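Local coordinates for protein nicotinate-nucleotide pyrophosphorylase (Francisella tularensis subsp. tularensis, PDB 3TQV) that probably makes nicotinate mononucleotide for NAD(+) biosynthesis, transferring the phosphoribosyl group of 5-phospho-alpha-D-ribose 1-diphosphate to quinolinate with loss of CO2, at residues E230-A235 with T262-I267; D209-A214 with V222-F227; E25-D30 with N65-Q70. All coordinates share one frame; numbering follows the deposited sequence.

Contact 1. Residues E230-A235 with T262-I267; sequences EDIDIA and TGVDFI
With Ile232 turned so that CG2 stands opposite its own backbone N (chi1 -61° to CG1) and Thr262 holding OG1 between its N and carbonyl carbon (chi1 73°), the two side chains cross at about a right angle. CG2 of Ile232 lies 3.4 Å from OG1 of Thr262, and the same methyl is 3.5 Å from CG1 of Val264, so one branch of Ile232 serves both partners while its CG1 arm runs on to Phe227. OG1 of Thr262 accepts the N-H of Val264 at 3.3 Å and 159°, an ST turn, and gives its proton to the carbonyl O of Ile259. Gly263, at the centre of this turn, is the first residue to leave the helical path and has positive phi; from there the chain heads into strand 266-268. At the exposed margin OD1 of Asp233 sits 3.8 Å from CB of Thr262. A water 3.0 Å from OD1 of Asp233 donates to it; its second link, to O of Thr262, is modelled too short to be sure of. The contact thus seats helix 229-239 of the C-terminal alpha/beta domain against the turn leading to a later strand. With the threonine hydroxyl satisfied on its own side, the join rests mainly on van der Waals contact of the Ile232 methyl, and no direct hydrogen bond holds the segments together.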
loop_
_atom_site.group_PDB
_atom_site.type_symbol
_atom_site.label_atom_id
_atom_site.label_comp_id
_atom_site.label_asym_id
_atom_site.label_seq_id
_atom_site.Cartn_x
_atom_site.Cartn_y
_atom_site.Cartn_z
ATOM N N GLU B 230 -28.172 -11.705 14.385
ATOM C CA GLU B 230 -29.142 -12.781 14.471
ATOM C C GLU B 230 -28.999 -13.846 13.364
ATOM O O GLU B 230 -29.026 -15.044 13.639
ATOM C CB GLU B 230 -30.549 -12.202 14.468
ATOM C CG GLU B 230 -31.639 -13.265 14.408
ATOM C CD GLU B 230 -32.703 -12.963 13.370
ATOM O OE1 GLU B 230 -32.339 -12.459 12.286
ATOM O OE2 GLU B 230 -33.899 -13.218 13.641
ATOM N N ASP B 231 -28.854 -13.420 12.117
ATOM C CA ASP B 231 -28.740 -14.390 11.034
ATOM C C ASP B 231 -27.443 -15.177 11.134
ATOM O O ASP B 231 -27.403 -16.366 10.821
ATOM C CB ASP B 231 -28.852 -13.725 9.670
ATOM C CG ASP B 231 -30.277 -13.444 9.292
ATOM O OD1 ASP B 231 -31.168 -14.054 9.909
ATOM O OD2 ASP B 231 -30.507 -12.624 8.380
ATOM N N ILE B 232 -26.377 -14.511 11.562
ATOM C CA ILE B 232 -25.135 -15.221 11.797
ATOM C C ILE B 232 -25.422 -16.310 12.835
ATOM O O ILE B 232 -24.978 -17.455 12.688
ATOM C CB ILE B 232 -24.003 -14.292 12.282
ATOM C CG1 ILE B 232 -23.693 -13.229 11.229
ATOM C CG2 ILE B 232 -22.751 -15.099 12.547
ATOM C CD1 ILE B 232 -22.751 -12.149 11.693
ATOM N N ASP B 233 -26.178 -15.962 13.874
ATOM C CA ASP B 233 -26.522 -16.943 14.890
ATOM C C ASP B 233 -27.238 -18.129 14.275
ATOM O O ASP B 233 -26.829 -19.269 14.475
ATOM C CB ASP B 233 -27.361 -16.318 16.001
ATOM C CG ASP B 233 -26.543 -15.413 16.897
ATOM O OD1 ASP B 233 -25.364 -15.774 17.173
ATOM O OD2 ASP B 233 -27.076 -14.350 17.301
ATOM N N ILE B 234 -28.298 -17.860 13.518
ATOM C CA ILE B 234 -29.011 -18.916 12.812
ATOM C C ILE B 234 -28.055 -19.806 12.032
ATOM O O ILE B 234 -28.130 -21.031 12.114
ATOM C CB ILE B 234 -29.961 -18.345 11.761
ATOM C CG1 ILE B 234 -30.860 -17.256 12.359
ATOM C CG2 ILE B 234 -30.749 -19.477 11.117
ATOM C CD1 ILE B 234 -31.909 -17.754 13.332
ATOM N N ALA B 235 -27.179 -19.161 11.258
ATOM C CA ALA B 235 -26.256 -19.834 10.346
ATOM C C ALA B 235 -25.382 -20.822 11.083
ATOM O O ALA B 235 -25.285 -21.993 10.699
ATOM C CB ALA B 235 -25.386 -18.806 9.596
ATOM N N THR B 262 -20.315 -14.713 18.143
ATOM C CA THR B 262 -21.314 -15.605 17.571
ATOM C C THR B 262 -20.724 -16.990 17.448
ATOM O O THR B 262 -21.452 -17.985 17.447
ATOM C CB THR B 262 -21.746 -15.151 16.164
ATOM O OG1 THR B 262 -20.696 -15.423 15.236
ATOM C CG2 THR B 262 -22.059 -13.674 16.144
ATOM N N GLY B 263 -19.399 -17.046 17.321
ATOM C CA GLY B 263 -18.685 -18.304 17.241
ATOM C C GLY B 263 -18.543 -18.870 15.839
ATOM O O GLY B 263 -18.250 -20.064 15.674
ATOM N N VAL B 264 -18.756 -18.047 14.819
ATOM C CA VAL B 264 -18.438 -18.512 13.483
ATOM C C VAL B 264 -16.955 -18.802 13.455
ATOM O O VAL B 264 -16.172 -18.114 14.130
ATOM C CB VAL B 264 -18.701 -17.469 12.420
ATOM C CG1 VAL B 264 -20.174 -17.473 12.026
ATOM C CG2 VAL B 264 -18.186 -16.083 12.910
ATOM N N ASP B 265 -16.581 -19.806 12.660
ATOM C CA ASP B 265 -15.217 -20.292 12.600
ATOM C C ASP B 265 -14.253 -19.191 12.175
ATOM O O ASP B 265 -13.189 -19.006 12.772
ATOM C CB ASP B 265 -15.125 -21.445 11.594
ATOM C CG ASP B 265 -16.240 -22.472 11.759
ATOM O OD1 ASP B 265 -16.319 -23.131 12.824
ATOM O OD2 ASP B 265 -17.022 -22.656 10.803
ATOM N N PHE B 266 -14.642 -18.469 11.127
ATOM C CA PHE B 266 -13.748 -17.547 10.444
ATOM C C PHE B 266 -14.374 -16.184 10.181
ATOM O O PHE B 266 -15.561 -16.084 9.903
ATOM C CB PHE B 266 -13.342 -18.129 9.103
ATOM C CG PHE B 266 -12.467 -19.339 9.194
ATOM C CD1 PHE B 266 -11.200 -19.256 9.749
ATOM C CD2 PHE B 266 -12.894 -20.550 8.670
ATOM C CE1 PHE B 266 -10.377 -20.369 9.802
ATOM C CE2 PHE B 266 -12.082 -21.674 8.717
ATOM C CZ PHE B 266 -10.820 -21.584 9.295
ATOM N N ILE B 267 -13.554 -15.144 10.253
ATOM C CA ILE B 267 -13.966 -13.794 9.891
ATOM C C ILE B 267 -13.053 -13.242 8.793
ATOM O O ILE B 267 -11.851 -13.073 9.004
ATOM C CB ILE B 267 -13.917 -12.851 11.105
ATOM C CG1 ILE B 267 -14.917 -13.311 12.164
ATOM C CG2 ILE B 267 -14.190 -11.412 10.682
ATOM C CD1 ILE B 267 -14.914 -12.469 13.415
HETATM O O HOH W 1 -23.868 -18.167 18.126
#

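Contact 2. Residues D209-A214 with V222-F227; sequences DELNQA and VMLDNF
OE1 of Glu210 takes the backbone N-H of Thr206 and, more weakly, that of Asn207, just ahead of helix 208-216; the next residue after Glu210, Leu211, reaches Val222 on the neighbouring strand with CD1. Leu211 carries most of the contact. Its CG points opposite the backbone N (chi1 171°), which sends CD1 out over the valine: CD1 of Leu211 is 3.3 Å from CG1 of Val222 and 4.0 Å from CG2 of Val222, so it bears on both branches at a slant. One helical turn on, CB of Ala214 comes within 4.1 Å of CG2 of Val222 and adds a second contact to that branch. Further along the strand, CD2 of Leu224 approaches CD1 of Leu211 at 4.4 Å. The helix and strand axes run almost antiparallel, at 174° and 9.7 Å apart, as expected for the return half of a beta-alpha-beta crossover: strand 200-205 leads into helix 208-216, and strand 221-225 comes back beside the first strand in the parallel sheet of the C-terminal alpha/beta-barrel domain. Val222 faces the helix and Leu224 brings the end of its side chain to it, whereas selenomethionine Met223 points away. Where the strand ends at Asp225, a residue predicted to bind substrate, the ring of Phe227 folds back so that CB of Leu224 lies 4.0 Å above its centre, with the carbonyl O of Asp225 at the ring edge.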
loop_
_atom_site.group_PDB
_atom_site.type_symbol
_atom_site.label_atom_id
_atom_site.label_comp_id
_atom_site.label_asym_id
_atom_site.label_seq_id
_atom_site.Cartn_x
_atom_site.Cartn_y
_atom_site.Cartn_z
ATOM N N ASP B 209 -31.419 -19.052 3.097
ATOM C CA ASP B 209 -31.858 -20.015 2.094
ATOM C C ASP B 209 -30.739 -20.416 1.146
ATOM O O ASP B 209 -30.596 -21.586 0.827
ATOM C CB ASP B 209 -33.045 -19.509 1.266
ATOM C CG ASP B 209 -33.442 -20.499 0.184
ATOM O OD1 ASP B 209 -34.418 -21.243 0.397
ATOM O OD2 ASP B 209 -32.756 -20.563 -0.856
ATOM N N GLU B 210 -29.965 -19.450 0.671
ATOM C CA GLU B 210 -28.816 -19.800 -0.150
ATOM C C GLU B 210 -27.841 -20.670 0.650
ATOM O O GLU B 210 -27.184 -21.554 0.100
ATOM C CB GLU B 210 -28.117 -18.551 -0.696
ATOM C CG GLU B 210 -28.658 -18.057 -2.036
ATOM C CD GLU B 210 -28.182 -16.653 -2.373
ATOM O OE1 GLU B 210 -27.691 -15.960 -1.450
ATOM O OE2 GLU B 210 -28.299 -16.239 -3.552
ATOM N N LEU B 211 -27.764 -20.433 1.955
ATOM C CA LEU B 211 -26.836 -21.194 2.781
ATOM C C LEU B 211 -27.227 -22.665 2.794
ATOM O O LEU B 211 -26.376 -23.551 2.670
ATOM C CB LEU B 211 -26.779 -20.644 4.211
ATOM C CG LEU B 211 -25.973 -21.554 5.153
ATOM C CD1 LEU B 211 -24.506 -21.494 4.781
ATOM C CD2 LEU B 211 -26.179 -21.180 6.613
ATOM N N ASN B 212 -28.525 -22.911 2.950
ATOM C CA ASN B 212 -29.050 -24.265 2.930
ATOM C C ASN B 212 -28.725 -24.959 1.613
ATOM O O ASN B 212 -28.293 -26.112 1.586
ATOM C CB ASN B 212 -30.550 -24.265 3.240
ATOM C CG ASN B 212 -30.834 -23.892 4.685
ATOM O OD1 ASN B 212 -29.993 -24.099 5.552
ATOM N ND2 ASN B 212 -32.005 -23.326 4.948
ATOM N N GLN B 213 -28.901 -24.226 0.524
ATOM C CA GLN B 213 -28.529 -24.720 -0.787
ATOM C C GLN B 213 -27.069 -25.180 -0.828
ATOM O O GLN B 213 -26.761 -26.306 -1.214
ATOM C CB GLN B 213 -28.757 -23.634 -1.839
ATOM C CG GLN B 213 -30.222 -23.324 -2.115
ATOM C CD GLN B 213 -30.393 -22.353 -3.268
ATOM O OE1 GLN B 213 -31.022 -21.312 -3.127
ATOM N NE2 GLN B 213 -29.830 -22.693 -4.414
ATOM N N ALA B 214 -26.172 -24.291 -0.428
ATOM C CA ALA B 214 -24.749 -24.544 -0.548
ATOM C C ALA B 214 -24.370 -25.704 0.352
ATOM O O ALA B 214 -23.497 -26.507 0.013
ATOM C CB ALA B 214 -23.964 -23.302 -0.205
ATOM N N VAL B 222 -18.559 -21.656 3.453
ATOM C CA VAL B 222 -19.571 -20.760 2.957
ATOM C C VAL B 222 -19.271 -19.378 3.497
ATOM O O VAL B 222 -18.999 -19.220 4.688
ATOM C CB VAL B 222 -20.979 -21.229 3.383
ATOM C CG1 VAL B 222 -22.029 -20.225 2.956
ATOM C CG2 VAL B 222 -21.280 -22.608 2.784
HETATM N N MSE B 223 -19.268 -18.386 2.615
HETATM C CA MSE B 223 -19.041 -17.017 3.032
HETATM C C MSE B 223 -20.389 -16.359 3.265
HETATM O O MSE B 223 -21.283 -16.438 2.419
HETATM C CB MSE B 223 -18.216 -16.272 1.988
HETATM C CG MSE B 223 -17.937 -14.812 2.305
HETATM SE SE MSE B 223 -16.738 -14.012 0.977
HETATM C CE MSE B 223 -17.501 -12.211 0.835
ATOM N N LEU B 224 -20.547 -15.743 4.434
ATOM C CA LEU B 224 -21.778 -15.027 4.753
ATOM C C LEU B 224 -21.634 -13.553 4.432
ATOM O O LEU B 224 -20.950 -12.822 5.143
ATOM C CB LEU B 224 -22.142 -15.190 6.223
ATOM C CG LEU B 224 -22.174 -16.625 6.713
ATOM C CD1 LEU B 224 -22.483 -16.660 8.218
ATOM C CD2 LEU B 224 -23.162 -17.470 5.888
ATOM N N ASP B 225 -22.286 -13.118 3.363
ATOM C CA ASP B 225 -22.210 -11.728 2.953
ATOM C C ASP B 225 -23.231 -10.876 3.694
ATOM O O ASP B 225 -24.438 -11.015 3.483
ATOM C CB ASP B 225 -22.411 -11.608 1.442
ATOM C CG ASP B 225 -22.302 -10.186 0.953
ATOM O OD1 ASP B 225 -22.930 -9.288 1.563
ATOM O OD2 ASP B 225 -21.584 -9.962 -0.043
ATOM N N ASN B 226 -22.724 -10.013 4.571
ATOM C CA ASN B 226 -23.513 -8.987 5.264
ATOM C C ASN B 226 -24.708 -9.432 6.115
ATOM O O ASN B 226 -25.693 -8.710 6.208
ATOM C CB ASN B 226 -23.962 -7.919 4.272
ATOM C CG ASN B 226 -22.818 -7.032 3.821
ATOM O OD1 ASN B 226 -22.588 -6.847 2.621
ATOM N ND2 ASN B 226 -22.088 -6.478 4.791
ATOM N N PHE B 227 -24.622 -10.606 6.735
ATOM C CA PHE B 227 -25.688 -11.076 7.612
ATOM C C PHE B 227 -25.797 -10.250 8.884
ATOM O O PHE B 227 -24.807 -9.731 9.408
ATOM C CB PHE B 227 -25.477 -12.530 8.020
ATOM C CG PHE B 227 -25.827 -13.515 6.957
ATOM C CD1 PHE B 227 -25.681 -13.193 5.618
ATOM C CD2 PHE B 227 -26.317 -14.776 7.298
ATOM C CE1 PHE B 227 -26.005 -14.112 4.645
ATOM C CE2 PHE B 227 -26.646 -15.688 6.330
ATOM C CZ PHE B 227 -26.493 -15.357 5.004
#

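Contact 3. Residues E25-D30 with N65-Q70; sequences ESLAED and NEVINQ
Two helical segments, 25-30 and 65-70, come closest at Leu27 and Val67, whose CA atoms are 7.8 Å apart. Leu27 points at the other helix and divides its two methyls between residues three apart there. Its CD2 reaches CG1 of Val67 at 3.9 Å, while CD1 lies 3.9 Å from CB of Gln70. The tilt of Leu27, with CG beside its backbone N (chi1 -70°), carries the fork to Val67 and Gln70, each of which it meets at a slant. The extended chain of Gln70 passes obliquely across the leucine, with its CB and terminal amide bordering CD1. No hydrogen bond passes between the segments, so the join is one of side-chain burial. On helix 16-31 the acidic residues turn elsewhere: Asp30 forms a salt bridge with Arg142 of the second subunit, and the carboxylate of Glu29 takes the backbone N-H groups of Gly147 and Arg149 of that same subunit. Beneath the pair runs the long helix 100-130, where Leu27 rests on Thr109 and Val67 on Ile110, while Val67 and Gln70 also touch Val23 one turn earlier on helix 16-31.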
loop_
_atom_site.group_PDB
_atom_site.type_symbol
_atom_site.label_atom_id
_atom_site.label_comp_id
_atom_site.label_asym_id
_atom_site.label_seq_id
_atom_site.Cartn_x
_atom_site.Cartn_y
_atom_site.Cartn_z
ATOM N N GLU B 25 13.318 -3.703 -8.690
ATOM C CA GLU B 25 12.469 -2.626 -9.190
ATOM C C GLU B 25 12.356 -1.419 -8.222
ATOM O O GLU B 25 12.258 -0.272 -8.656
ATOM C CB GLU B 25 11.081 -3.177 -9.539
ATOM C CG GLU B 25 11.045 -4.013 -10.804
ATOM C CD GLU B 25 9.801 -4.901 -10.888
ATOM O OE1 GLU B 25 8.864 -4.693 -10.083
ATOM O OE2 GLU B 25 9.767 -5.820 -11.746
ATOM N N SER B 26 12.369 -1.693 -6.919
ATOM C CA SER B 26 12.361 -0.655 -5.876
ATOM C C SER B 26 13.620 0.184 -5.860
ATOM O O SER B 26 13.580 1.367 -5.574
ATOM C CB SER B 26 12.243 -1.301 -4.501
ATOM O OG SER B 26 10.933 -1.171 -4.001
ATOM N N LEU B 27 14.750 -0.455 -6.112
ATOM C CA LEU B 27 16.037 0.209 -6.041
ATOM C C LEU B 27 16.183 1.100 -7.252
ATOM O O LEU B 27 16.647 2.235 -7.159
ATOM C CB LEU B 27 17.168 -0.830 -6.014
ATOM C CG LEU B 27 17.324 -1.689 -4.761
ATOM C CD1 LEU B 27 18.468 -2.662 -4.931
ATOM C CD2 LEU B 27 17.559 -0.808 -3.542
ATOM N N ALA B 28 15.784 0.558 -8.394
ATOM C CA ALA B 28 15.838 1.257 -9.660
ATOM C C ALA B 28 15.031 2.563 -9.615
ATOM O O ALA B 28 15.576 3.652 -9.808
ATOM C CB ALA B 28 15.320 0.340 -10.771
ATOM N N GLU B 29 13.732 2.448 -9.360
ATOM C CA GLU B 29 12.850 3.600 -9.372
ATOM C C GLU B 29 13.408 4.707 -8.489
ATOM O O GLU B 29 13.098 5.887 -8.685
ATOM C CB GLU B 29 11.459 3.202 -8.878
ATOM C CG GLU B 29 11.343 3.028 -7.360
ATOM C CD GLU B 29 9.965 2.541 -6.903
ATOM O OE1 GLU B 29 9.868 2.067 -5.760
ATOM O OE2 GLU B 29 8.980 2.632 -7.671
ATOM N N ASP B 30 14.227 4.337 -7.509
ATOM C CA ASP B 30 14.702 5.327 -6.554
ATOM C C ASP B 30 16.108 5.829 -6.908
ATOM O O ASP B 30 16.420 7.014 -6.721
ATOM C CB ASP B 30 14.644 4.753 -5.130
ATOM C CG ASP B 30 14.981 5.789 -4.051
ATOM O OD1 ASP B 30 14.595 6.967 -4.180
ATOM O OD2 ASP B 30 15.640 5.414 -3.062
ATOM N N ASN B 65 17.212 -7.736 3.838
ATOM C CA ASN B 65 18.342 -8.576 3.476
ATOM C C ASN B 65 18.643 -8.511 1.981
ATOM O O ASN B 65 19.808 -8.450 1.569
ATOM C CB ASN B 65 18.075 -10.032 3.875
ATOM C CG ASN B 65 18.209 -10.276 5.382
ATOM O OD1 ASN B 65 18.709 -9.433 6.127
ATOM N ND2 ASN B 65 17.767 -11.448 5.829
ATOM N N GLU B 66 17.591 -8.532 1.167
ATOM C CA GLU B 66 17.774 -8.606 -0.268
ATOM C C GLU B 66 18.246 -7.271 -0.818
ATOM O O GLU B 66 19.048 -7.232 -1.756
ATOM C CB GLU B 66 16.505 -9.108 -0.959
ATOM C CG GLU B 66 16.611 -9.276 -2.480
ATOM C CD GLU B 66 17.854 -10.042 -2.912
ATOM O OE1 GLU B 66 18.466 -10.740 -2.065
ATOM O OE2 GLU B 66 18.220 -9.943 -4.104
ATOM N N VAL B 67 17.770 -6.179 -0.218
ATOM C CA VAL B 67 18.284 -4.846 -0.532
ATOM C C VAL B 67 19.785 -4.775 -0.270
ATOM O O VAL B 67 20.555 -4.420 -1.159
ATOM C CB VAL B 67 17.574 -3.739 0.279
ATOM C CG1 VAL B 67 18.162 -2.377 -0.046
ATOM C CG2 VAL B 67 16.077 -3.748 0.022
ATOM N N ILE B 68 20.209 -5.106 0.947
ATOM C CA ILE B 68 21.644 -5.165 1.256
ATOM C C ILE B 68 22.400 -5.948 0.185
ATOM O O ILE B 68 23.333 -5.441 -0.448
ATOM C CB ILE B 68 21.919 -5.842 2.621
ATOM C CG1 ILE B 68 21.499 -4.928 3.756
ATOM C CG2 ILE B 68 23.392 -6.185 2.778
ATOM C CD1 ILE B 68 21.447 -3.476 3.346
ATOM N N ASN B 69 21.967 -7.190 -0.004
ATOM C CA ASN B 69 22.568 -8.126 -0.938
ATOM C C ASN B 69 22.760 -7.559 -2.336
ATOM O O ASN B 69 23.803 -7.780 -2.970
ATOM C CB ASN B 69 21.694 -9.374 -1.024
ATOM C CG ASN B 69 22.345 -10.479 -1.815
ATOM O OD1 ASN B 69 21.761 -11.022 -2.758
ATOM N ND2 ASN B 69 23.573 -10.813 -1.441
ATOM N N GLN B 70 21.746 -6.842 -2.816
ATOM C CA GLN B 70 21.784 -6.268 -4.157
ATOM C C GLN B 70 22.646 -5.007 -4.262
ATOM O O GLN B 70 23.227 -4.737 -5.310
ATOM C CB GLN B 70 20.373 -6.012 -4.679
ATOM C CG GLN B 70 19.662 -7.262 -5.185
ATOM C CD GLN B 70 18.239 -6.982 -5.681
ATOM O OE1 GLN B 70 17.322 -7.800 -5.501
ATOM N NE2 GLN B 70 18.053 -5.827 -6.311
#

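How the contacts relate
From the N terminus, contact 3 comes first: it closes a loop of 34 residues, containing ten strand residues, and ties the first helix to helix 61-71. Contact 2 then closes a short loop of seven residues, and contact 1 follows, spanning 26 residues that include strand 244-248. The three lie in series, none enclosing or crossing another. Contacts 1 and 2 adjoin, their centres 11 Å apart, strand 221-225 being followed, after a short loop, by helix 229-239; Ala235 packs on Leu211 and Leu224, and both contacts reach the same parallel sheet. Contact 3, centred about 45 Å from each, belongs to the opposite side of the chain's centre, beside the second subunit.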